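Local coordinates for protein cellulosomal scaffoldin (Acetivibrio cellulolyticus, PDB 3ZUC) that probably binds crystalline cellulose through this family 3b carbohydrate-binding module, one domain of the large scaffoldin subunit that organises the cellulosome, at residues A[12-26]-A[106-120]. Residues are numbered along the deposited sequence; the frame is centred on the assembly and turned at random.
Sequences NAGTQAQSNSIYPKF and VQGRFAKSDWTNYNQ. With CA (calcium ion), chain B.
Gln-120 reaches into the loop 14-17, whose carbonyl oxygens take up its amide and its backbone N-H. Its CB lies 3.9 Å from Ala-17 O, and CG, anti to the carbonyl carbon (chi1 -57°), carries the extended chain past Gln-16 O. At the tip the amide divides its work. NE2 gives both protons to backbone oxygens near the amide plane: to Gln-16 O at 2.9 Å, and to Gly-14 O from above that carbonyl's plane. OE1 rests on Ile-22 CG1 and takes a proton from a water that also gives one to Gly-14 O and accepts from Asn-12 ND2 and Tyr-23 N; Asn-12 is itself held by OD1 to Asn-127 N and by ND2 to Tyr-45 OH. Every polar atom of this buried Gln-120 amide is thus satisfied, which fixes its rotation. The backbone N of Gln-120 meets a lone pair of Ala-17 O at 2.7 Å, and the short antiparallel ladder continues through Ser-19 and Tyr-118, bonded in both directions.

Ile-22 is wedged between two aromatic rings. Its CB sits over one face of Phe-110, 3.8 Å from the centroid, while CD1 stands above the centre of the Tyr-118 ring, whose opposite face takes Lys-112 CE. Further along, Lys-25 and Gln-107 run side by side, and Lys-25 NZ bonds Gln-107 OE1 (2.8 Å) from above its carbonyl plane.

Next door, Asn-119 O binds the calcium ion together with Thr-48, Asp-50, Asp-122 and Asp-123, so the small ladder 18-19/118-119 adjoins the metal site. Strands 24-30 and 102-112 are antiparallel neighbours in one five-stranded sheet of the CBM3 beta-sandwich, flanked by strands 6-12 and 55-61; Ile-22, Phe-26, Phe-110 and Tyr-118 pack inward against strand 42-47 of the other sheet.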
ATOM      1  N   ASN A  12       7.028  -6.669   2.926  1.00  6.48           N
ATOM      2  CA  ASN A  12       7.976  -6.000   2.059  1.00  6.74           C
ATOM      3  C   ASN A  12       8.807  -7.023   1.295  1.00  6.97           C
ATOM      4  O   ASN A  12       9.433  -7.896   1.919  1.00  7.97           O
ATOM      5  CB  ASN A  12       8.943  -5.139   2.893  1.00  6.91           C
ATOM      6  CG  ASN A  12       8.264  -3.922   3.496  1.00  6.59           C
ATOM      7  OD1 ASN A  12       7.719  -3.970   4.598  1.00  7.38           O
ATOM      8  ND2 ASN A  12       8.258  -2.824   2.744  1.00  6.54           N
ATOM      9  N   ALA A  13       8.848  -6.938  -0.033  1.00  6.93           N
ATOM     10  CA  ALA A  13       9.578  -7.955  -0.811  1.00  7.23           C
ATOM     11  C   ALA A  13      11.080  -7.831  -0.702  1.00  7.48           C
ATOM     12  O   ALA A  13      11.786  -8.808  -0.934  1.00  9.17           O
ATOM     13  CB  ALA A  13       9.184  -7.939  -2.276  1.00  8.03           C
ATOM     14  N   GLY A  14      11.562  -6.627  -0.402  1.00  7.26           N
ATOM     15  CA  GLY A  14      12.969  -6.321  -0.176  1.00  7.69           C
ATOM     16  C   GLY A  14      13.088  -5.599   1.151  1.00  7.30           C
ATOM     17  O   GLY A  14      12.359  -4.638   1.406  1.00  7.54           O
ATOM     18  N   THR A  15      13.995  -6.066   1.998  1.00  7.53           N
ATOM     19  CA  THR A  15      14.074  -5.577   3.360  1.00  7.81           C
ATOM     20  C   THR A  15      15.438  -4.984   3.745  1.00  8.69           C
ATOM     21  O   THR A  15      15.746  -4.861   4.926  1.00 10.59           O
ATOM     22  CB  THR A  15      13.672  -6.654   4.365  1.00  9.03           C
ATOM     23  OG1 THR A  15      14.492  -7.798   4.143  1.00 10.07           O
ATOM     24  CG2 THR A  15      12.200  -7.011   4.241  1.00  9.54           C
ATOM     25  N   GLN A  16      16.221  -4.570   2.734  0.58  9.39           N
ATOM     26  CA  GLN A  16      17.510  -3.861   2.917  0.58 10.17           C
ATOM     27  C   GLN A  16      17.253  -2.504   3.638  0.58  9.43           C
ATOM     28  O   GLN A  16      16.441  -1.717   3.157  0.58  8.57           O
ATOM     29  CB  GLN A  16      18.205  -3.636   1.519  0.58 11.14           C
ATOM     30  CG  GLN A  16      19.713  -3.211   1.556  0.58 11.25           C
ATOM     31  CD  GLN A  16      20.419  -2.978   0.193  0.58 11.40           C
ATOM     32  OE1 GLN A  16      19.816  -2.581  -0.793  0.58  7.58           O
ATOM     33  NE2 GLN A  16      21.753  -3.193   0.176  0.58 13.71           N
ATOM     34  N   ALA A  17      17.915  -2.192   4.763  1.00  9.99           N
ATOM     35  CA  ALA A  17      17.692  -0.875   5.378  1.00 10.41           C
ATOM     36  C   ALA A  17      18.058   0.241   4.411  1.00  9.15           C
ATOM     37  O   ALA A  17      17.271   1.162   4.181  1.00 10.47           O
ATOM     38  CB  ALA A  17      18.443  -0.741   6.686  1.00 12.23           C
ATOM     39  N   GLN A  18      19.253   0.191   3.850  1.00  9.01           N
ATOM     40  CA  GLN A  18      19.661   1.178   2.866  1.00  9.55           C
ATOM     41  C   GLN A  18      19.267   0.610   1.523  1.00  9.72           C
ATOM     42  O   GLN A  18      19.853  -0.362   1.084  1.00 12.67           O
ATOM     43  CB  GLN A  18      21.161   1.448   2.936  1.00 12.35           C
ATOM     44  CG  GLN A  18      21.582   2.056   4.255  1.00 15.84           C
ATOM     45  CD  GLN A  18      21.061   3.470   4.477  1.00 20.52           C
ATOM     46  OE1 GLN A  18      21.066   4.299   3.562  1.00 23.43           O
ATOM     47  NE2 GLN A  18      20.628   3.757   5.706  1.00 22.30           N
ATOM     48  N   SER A  19      18.240   1.170   0.903  1.00  7.54           N
ATOM     49  CA  SER A  19      17.652   0.576  -0.288  1.00  7.19           C
ATOM     50  C   SER A  19      17.281   1.659  -1.279  1.00  6.69           C
ATOM     51  O   SER A  19      16.714   2.674  -0.890  1.00  7.12           O
ATOM     52  CB  SER A  19      16.418  -0.213   0.119  1.00  7.57           C
ATOM     53  OG  SER A  19      15.925  -0.968  -0.972  1.00  7.86           O
ATOM     54  N   ASN A  20      17.544   1.437  -2.565  1.00  6.52           N
ATOM     55  CA  ASN A  20      17.151   2.392  -3.583  1.00  6.84           C
ATOM     56  C   ASN A  20      15.706   2.224  -4.029  1.00  7.03           C
ATOM     57  O   ASN A  20      15.241   2.962  -4.877  1.00  9.49           O
ATOM     58  CB  ASN A  20      18.108   2.362  -4.775  1.00  7.75           C
ATOM     59  CG  ASN A  20      18.065   1.050  -5.527  1.00  8.19           C
ATOM     60  OD1 ASN A  20      17.135   0.255  -5.382  1.00  9.12           O
ATOM     61  ND2 ASN A  20      19.052   0.838  -6.365  1.00 10.57           N
ATOM     62  N   SER A  21      14.981   1.269  -3.457  0.84  6.14           N
ATOM     63  CA  SER A  21      13.581   1.053  -3.769  0.84  6.48           C
ATOM     64  C   SER A  21      12.874   0.527  -2.536  0.84  5.61           C
ATOM     65  O   SER A  21      13.481  -0.076  -1.645  0.84  5.82           O
ATOM     66  CB  SER A  21      13.425   0.026  -4.894  0.84  7.99           C
ATOM     67  OG  SER A  21      14.020   0.457  -6.109  0.84  8.70           O
ATOM     68  N   ILE A  22      11.564   0.725  -2.525  1.00  5.62           N
ATOM     69  CA  ILE A  22      10.688   0.155  -1.526  1.00  5.58           C
ATOM     70  C   ILE A  22       9.711  -0.751  -2.288  1.00  5.61           C
ATOM     71  O   ILE A  22       9.265  -0.431  -3.392  1.00  5.89           O
ATOM     72  CB  ILE A  22      10.020   1.260  -0.678  1.00  6.12           C
ATOM     73  CG1 ILE A  22      11.125   1.995   0.107  1.00  7.23           C
ATOM     74  CG2 ILE A  22       8.997   0.672   0.274  1.00  6.23           C
ATOM     75  CD1 ILE A  22      10.677   3.218   0.876  1.00  7.44           C
ATOM     76  N   TYR A  23       9.407  -1.904  -1.690  1.00  5.56           N
ATOM     77  CA  TYR A  23       8.758  -3.029  -2.388  1.00  5.72           C
ATOM     78  C   TYR A  23       7.486  -3.500  -1.667  1.00  5.74           C
ATOM     79  O   TYR A  23       7.413  -4.619  -1.157  1.00  6.63           O
ATOM     80  CB  TYR A  23       9.729  -4.214  -2.462  1.00  6.63           C
ATOM     81  CG  TYR A  23      11.042  -3.995  -3.180  1.00  6.52           C
ATOM     82  CD1 TYR A  23      12.136  -3.402  -2.557  1.00  6.65           C
ATOM     83  CD2 TYR A  23      11.230  -4.473  -4.466  1.00  7.75           C
ATOM     84  CE1 TYR A  23      13.361  -3.272  -3.213  1.00  7.28           C
ATOM     85  CE2 TYR A  23      12.423  -4.337  -5.119  1.00  7.91           C
ATOM     86  CZ  TYR A  23      13.500  -3.742  -4.492  1.00  7.34           C
ATOM     87  OH  TYR A  23      14.680  -3.654  -5.178  1.00  8.63           O
ATOM     88  N   PRO A  24       6.439  -2.670  -1.634  1.00  6.12           N
ATOM     89  CA  PRO A  24       5.235  -3.067  -0.923  1.00  6.73           C
ATOM     90  C   PRO A  24       4.468  -4.176  -1.629  1.00  7.07           C
ATOM     91  O   PRO A  24       4.262  -4.112  -2.838  1.00  9.35           O
ATOM     92  CB  PRO A  24       4.412  -1.768  -0.919  1.00  7.97           C
ATOM     93  CG  PRO A  24       4.863  -1.051  -2.154  1.00  8.32           C
ATOM     94  CD  PRO A  24       6.322  -1.331  -2.225  1.00  6.52           C
ATOM     95  N   LYS A  25       4.024  -5.162  -0.853  1.00  6.54           N
ATOM     96  CA  LYS A  25       3.149  -6.217  -1.337  1.00  7.31           C
ATOM     97  C   LYS A  25       1.938  -6.316  -0.428  1.00  6.48           C
ATOM     98  O   LYS A  25       2.084  -6.575   0.767  1.00  7.53           O
ATOM     99  CB  LYS A  25       3.887  -7.588  -1.351  1.00  9.62           C
ATOM    100  CG  LYS A  25       4.938  -7.659  -2.392  1.00 10.97           C
ATOM    101  CD  LYS A  25       5.553  -9.012  -2.505  1.00 11.67           C
ATOM    102  CE  LYS A  25       4.583 -10.096  -2.920  1.00 11.46           C
ATOM    103  NZ  LYS A  25       5.303 -11.211  -3.650  1.00 10.41           N
ATOM    104  N   PHE A  26       0.754  -6.128  -1.000  1.00  6.45           N
ATOM    105  CA  PHE A  26      -0.487  -6.226  -0.274  1.00  6.65           C
ATOM    106  C   PHE A  26      -1.281  -7.439  -0.741  1.00  6.88           C
ATOM    107  O   PHE A  26      -1.273  -7.772  -1.928  1.00  7.89           O
ATOM    108  CB  PHE A  26      -1.383  -5.009  -0.558  1.00  7.40           C
ATOM    109  CG  PHE A  26      -0.902  -3.698   0.001  1.00  7.56           C
ATOM    110  CD1 PHE A  26       0.008  -2.912  -0.663  1.00  8.90           C
ATOM    111  CD2 PHE A  26      -1.416  -3.229   1.202  1.00  8.14           C
ATOM    112  CE1 PHE A  26       0.394  -1.663  -0.094  1.00 10.28           C
ATOM    113  CE2 PHE A  26      -1.053  -2.016   1.735  1.00  9.85           C
ATOM    114  CZ  PHE A  26      -0.162  -1.258   1.099  1.00 10.21           C
ATOM    115  N   VAL A 106      -1.436  -7.215  -4.687  1.00  7.74           N
ATOM    116  CA  VAL A 106      -0.984  -6.003  -5.348  1.00  7.63           C
ATOM    117  C   VAL A 106       0.501  -5.874  -5.028  1.00  6.62           C
ATOM    118  O   VAL A 106       0.873  -5.661  -3.880  1.00  7.83           O
ATOM    119  CB  VAL A 106      -1.744  -4.785  -4.846  1.00  9.74           C
ATOM    120  CG1 VAL A 106      -1.242  -3.552  -5.533  1.00 11.51           C
ATOM    121  CG2 VAL A 106      -3.240  -4.954  -5.097  1.00 12.75           C
ATOM    122  N   GLN A 107       1.341  -6.027  -6.043  1.00  6.51           N
ATOM    123  CA  GLN A 107       2.792  -6.075  -5.870  1.00  6.28           C
ATOM    124  C   GLN A 107       3.421  -4.916  -6.638  1.00  6.70           C
ATOM    125  O   GLN A 107       3.234  -4.801  -7.852  1.00  7.76           O
ATOM    126  CB  GLN A 107       3.317  -7.398  -6.418  1.00  7.43           C
ATOM    127  CG  GLN A 107       4.814  -7.552  -6.389  1.00  7.62           C
ATOM    128  CD  GLN A 107       5.220  -8.975  -6.646  1.00  8.33           C
ATOM    129  OE1 GLN A 107       4.643  -9.893  -6.059  1.00  8.93           O
ATOM    130  NE2 GLN A 107       6.197  -9.185  -7.513  1.00  8.27           N
ATOM    131  N   GLY A 108       4.001  -3.983  -5.883  0.54  7.79           N
ATOM    132  CA  GLY A 108       4.569  -2.763  -6.454  0.54  9.25           C
ATOM    133  C   GLY A 108       5.977  -2.418  -5.973  0.54  8.21           C
ATOM    134  O   GLY A 108       6.462  -2.990  -5.000  0.54  7.30           O
ATOM    135  N   ARG A 109       6.662  -1.512  -6.694  0.54  6.99           N
ATOM    136  CA  ARG A 109       7.904  -0.898  -6.213  0.54  6.51           C
ATOM    137  C   ARG A 109       7.715   0.609  -6.305  0.54  5.97           C
ATOM    138  O   ARG A 109       6.903   1.103  -7.087  0.54  6.50           O
ATOM    139  CB  ARG A 109       9.170  -1.293  -7.061  0.54  6.25           C
ATOM    140  CG  ARG A 109       9.453  -2.793  -7.141  0.54  8.63           C
ATOM    141  CD  ARG A 109      10.381  -3.085  -8.320  0.54  9.81           C
ATOM    142  NE  ARG A 109       9.681  -2.808  -9.561  0.54  8.51           N
ATOM    143  CZ  ARG A 109       9.938  -1.836 -10.426  0.54  7.71           C
ATOM    144  NH1 ARG A 109      10.988  -1.018 -10.289  0.54  8.34           N
ATOM    145  NH2 ARG A 109       9.106  -1.694 -11.448  0.54  7.75           N
ATOM    146  N   PHE A 110       8.524   1.349  -5.551  1.00  5.52           N
ATOM    147  CA  PHE A 110       8.720   2.762  -5.812  1.00  5.36           C
ATOM    148  C   PHE A 110      10.151   3.170  -5.552  1.00  5.36           C
ATOM    149  O   PHE A 110      10.889   2.528  -4.802  1.00  5.86           O
ATOM    150  CB  PHE A 110       7.698   3.648  -5.097  1.00  5.84           C
ATOM    151  CG  PHE A 110       7.703   3.656  -3.575  1.00  5.69           C
ATOM    152  CD1 PHE A 110       6.889   2.791  -2.854  1.00  6.10           C
ATOM    153  CD2 PHE A 110       8.425   4.620  -2.881  1.00  6.48           C
ATOM    154  CE1 PHE A 110       6.791   2.889  -1.479  1.00  7.02           C
ATOM    155  CE2 PHE A 110       8.326   4.714  -1.492  1.00  7.01           C
ATOM    156  CZ  PHE A 110       7.506   3.860  -0.803  1.00  7.14           C
ATOM    157  N   ALA A 111      10.546   4.247  -6.233  1.00  5.44           N
ATOM    158  CA  ALA A 111      11.912   4.745  -6.212  1.00  5.56           C
ATOM    159  C   ALA A 111      11.911   6.237  -6.506  1.00  5.67           C
ATOM    160  O   ALA A 111      10.946   6.795  -7.027  1.00  6.36           O
ATOM    161  CB  ALA A 111      12.779   4.018  -7.234  1.00  6.68           C
ATOM    162  N   LYS A 112      13.046   6.862  -6.215  1.00  5.86           N
ATOM    163  CA  LYS A 112      13.286   8.270  -6.500  1.00  5.92           C
ATOM    164  C   LYS A 112      13.802   8.448  -7.926  1.00  6.18           C
ATOM    165  O   LYS A 112      14.423   7.556  -8.506  1.00  6.83           O
ATOM    166  CB  LYS A 112      14.329   8.810  -5.520  1.00  6.44           C
ATOM    167  CG  LYS A 112      13.885   8.694  -4.081  1.00  6.95           C
ATOM    168  CD  LYS A 112      14.957   9.197  -3.117  1.00  7.15           C
ATOM    169  CE  LYS A 112      14.561   8.877  -1.706  1.00  7.81           C
ATOM    170  NZ  LYS A 112      15.512   9.429  -0.704  1.00  7.79           N
ATOM    171  N   SER A 113      13.591   9.641  -8.470  1.00  6.39           N
ATOM    172  CA  SER A 113      13.946   9.909  -9.864  1.00  7.21           C
ATOM    173  C   SER A 113      15.426   9.745 -10.151  1.00  7.09           C
ATOM    174  O   SER A 113      15.791   9.432 -11.287  1.00  8.20           O
ATOM    175  CB  SER A 113      13.506  11.310 -10.236  1.00  8.83           C
ATOM    176  OG  SER A 113      14.159  12.231  -9.382  1.00  9.28           O
ATOM    177  N   ASP A 114      16.268  10.002  -9.150  1.00  6.85           N
ATOM    178  CA  ASP A 114      17.710   9.891  -9.259  1.00  7.09           C
ATOM    179  C   ASP A 114      18.239   8.594  -8.650  1.00  7.49           C
ATOM    180  O   ASP A 114      19.465   8.414  -8.597  1.00  9.10           O
ATOM    181  CB  ASP A 114      18.398  11.121  -8.653  1.00  6.96           C
ATOM    182  CG  ASP A 114      18.092  11.338  -7.182  1.00  6.36           C
ATOM    183  OD1 ASP A 114      17.444  10.464  -6.556  1.00  6.56           O
ATOM    184  OD2 ASP A 114      18.519  12.406  -6.670  1.00  7.15           O
ATOM    185  N   TRP A 115      17.340   7.690  -8.244  1.00  7.16           N
ATOM    186  CA  TRP A 115      17.711   6.373  -7.733  1.00  7.76           C
ATOM    187  C   TRP A 115      18.570   6.434  -6.483  1.00  8.16           C
ATOM    188  O   TRP A 115      19.241   5.474  -6.134  1.00 10.01           O
ATOM    189  CB  TRP A 115      18.272   5.469  -8.865  1.00  9.23           C
ATOM    190  CG  TRP A 115      17.150   5.109  -9.785  1.00 10.21           C
ATOM    191  CD1 TRP A 115      16.684   5.817 -10.853  1.00 11.85           C
ATOM    192  CD2 TRP A 115      16.284   3.996  -9.641  1.00 10.28           C
ATOM    193  NE1 TRP A 115      15.577   5.189 -11.400  1.00 13.78           N
ATOM    194  CE2 TRP A 115      15.307   4.071 -10.655  1.00 12.73           C
ATOM    195  CE3 TRP A 115      16.236   2.936  -8.741  1.00 11.74           C
ATOM    196  CZ2 TRP A 115      14.327   3.103 -10.813  1.00 14.12           C
ATOM    197  CZ3 TRP A 115      15.251   1.982  -8.899  1.00 13.14           C
ATOM    198  CH2 TRP A 115      14.318   2.080  -9.919  1.00 14.06           C
ATOM    199  N   THR A 116      18.475   7.536  -5.750  1.00  7.57           N
ATOM    200  CA  THR A 116      19.167   7.648  -4.477  1.00  7.94           C
ATOM    201  C   THR A 116      18.433   6.876  -3.364  1.00  7.51           C
ATOM    202  O   THR A 116      17.270   6.478  -3.485  1.00  8.27           O
ATOM    203  CB  THR A 116      19.398   9.127  -4.101  1.00  8.55           C
ATOM    204  OG1 THR A 116      18.143   9.819  -4.054  1.00  7.85           O
ATOM    205  CG2 THR A 116      20.371   9.791  -5.097  1.00  9.38           C
ATOM    206  N   ASN A 117      19.126   6.632  -2.265  1.00  7.59           N
ATOM    207  CA  ASN A 117      18.653   5.693  -1.270  1.00  7.40           C
ATOM    208  C   ASN A 117      17.601   6.229  -0.315  1.00  7.04           C
ATOM    209  O   ASN A 117      17.562   7.417   0.027  1.00  8.01           O
ATOM    210  CB  ASN A 117      19.814   5.149  -0.450  1.00  8.51           C
ATOM    211  CG  ASN A 117      20.706   4.213  -1.245  1.00 10.19           C
ATOM    212  OD1 ASN A 117      20.275   3.570  -2.196  1.00 11.50           O
ATOM    213  ND2 ASN A 117      21.962   4.149  -0.856  1.00 13.19           N
ATOM    214  N   TYR A 118      16.783   5.294   0.143  1.00  6.69           N
ATOM    215  CA  TYR A 118      15.947   5.372   1.317  1.00  6.76           C
ATOM    216  C   TYR A 118      16.636   4.679   2.504  1.00  7.19           C
ATOM    217  O   TYR A 118      17.469   3.801   2.300  1.00  7.98           O
ATOM    218  CB  TYR A 118      14.646   4.611   1.080  1.00  6.35           C
ATOM    219  CG  TYR A 118      13.765   5.136  -0.023  1.00  6.34           C
ATOM    220  CD1 TYR A 118      12.888   6.181   0.203  1.00  6.55           C
ATOM    221  CD2 TYR A 118      13.772   4.563  -1.279  1.00  7.09           C
ATOM    222  CE1 TYR A 118      12.035   6.636  -0.793  1.00  6.48           C
ATOM    223  CE2 TYR A 118      12.939   5.009  -2.273  1.00  7.36           C
ATOM    224  CZ  TYR A 118      12.050   6.036  -2.033  1.00  6.37           C
ATOM    225  OH  TYR A 118      11.243   6.462  -3.058  1.00  7.03           O
ATOM    226  N   ASN A 119      16.241   5.049   3.730  1.00  6.70           N
ATOM    227  CA  ASN A 119      16.462   4.231   4.929  1.00  6.77           C
ATOM    228  C   ASN A 119      15.136   3.618   5.320  1.00  6.17           C
ATOM    229  O   ASN A 119      14.258   4.305   5.849  1.00  6.36           O
ATOM    230  CB  ASN A 119      17.009   5.062   6.100  1.00  7.60           C
ATOM    231  CG  ASN A 119      17.041   4.276   7.383  1.00  8.35           C
ATOM    232  OD1 ASN A 119      17.167   3.045   7.357  1.00  8.92           O
ATOM    233  ND2 ASN A 119      16.918   4.962   8.510  1.00  9.55           N
ATOM    234  N   GLN A 120      14.939   2.336   5.039  1.00  6.23           N
ATOM    235  CA  GLN A 120      13.658   1.704   5.335  1.00  6.51           C
ATOM    236  C   GLN A 120      13.417   1.540   6.830  1.00  6.67           C
ATOM    237  O   GLN A 120      12.267   1.431   7.271  1.00  7.13           O
ATOM    238  CB  GLN A 120      13.531   0.341   4.657  1.00  6.49           C
ATOM    239  CG  GLN A 120      13.703   0.388   3.161  1.00  6.70           C
ATOM    240  CD  GLN A 120      13.013  -0.777   2.496  1.00  6.50           C
ATOM    241  OE1 GLN A 120      11.789  -0.744   2.331  1.00  6.46           O
ATOM    242  NE2 GLN A 120      13.765  -1.818   2.148  1.00  6.85           N
TER
HETATM  243 CA    CA B1154      12.951   6.241   5.861  1.00  5.69          CA
HETATM  244  O   HOH W   1      10.563  -2.640   0.835  1.00  6.38           O
HETATM  245  O   HOH W   2      22.465   5.194   1.800  1.00 28.10           O
HETATM  246  O   HOH W   3      15.473   5.615  -5.400  1.00  7.89           O
HETATM  247  O   HOH W   4      20.628   3.331  -6.766  1.00 15.85           O
HETATM  248  O   HOH W   5      12.970  -0.878  -8.293  1.00 11.84           O
HETATM  249  O   HOH W   6      12.570   5.204   3.653  1.00  6.25           O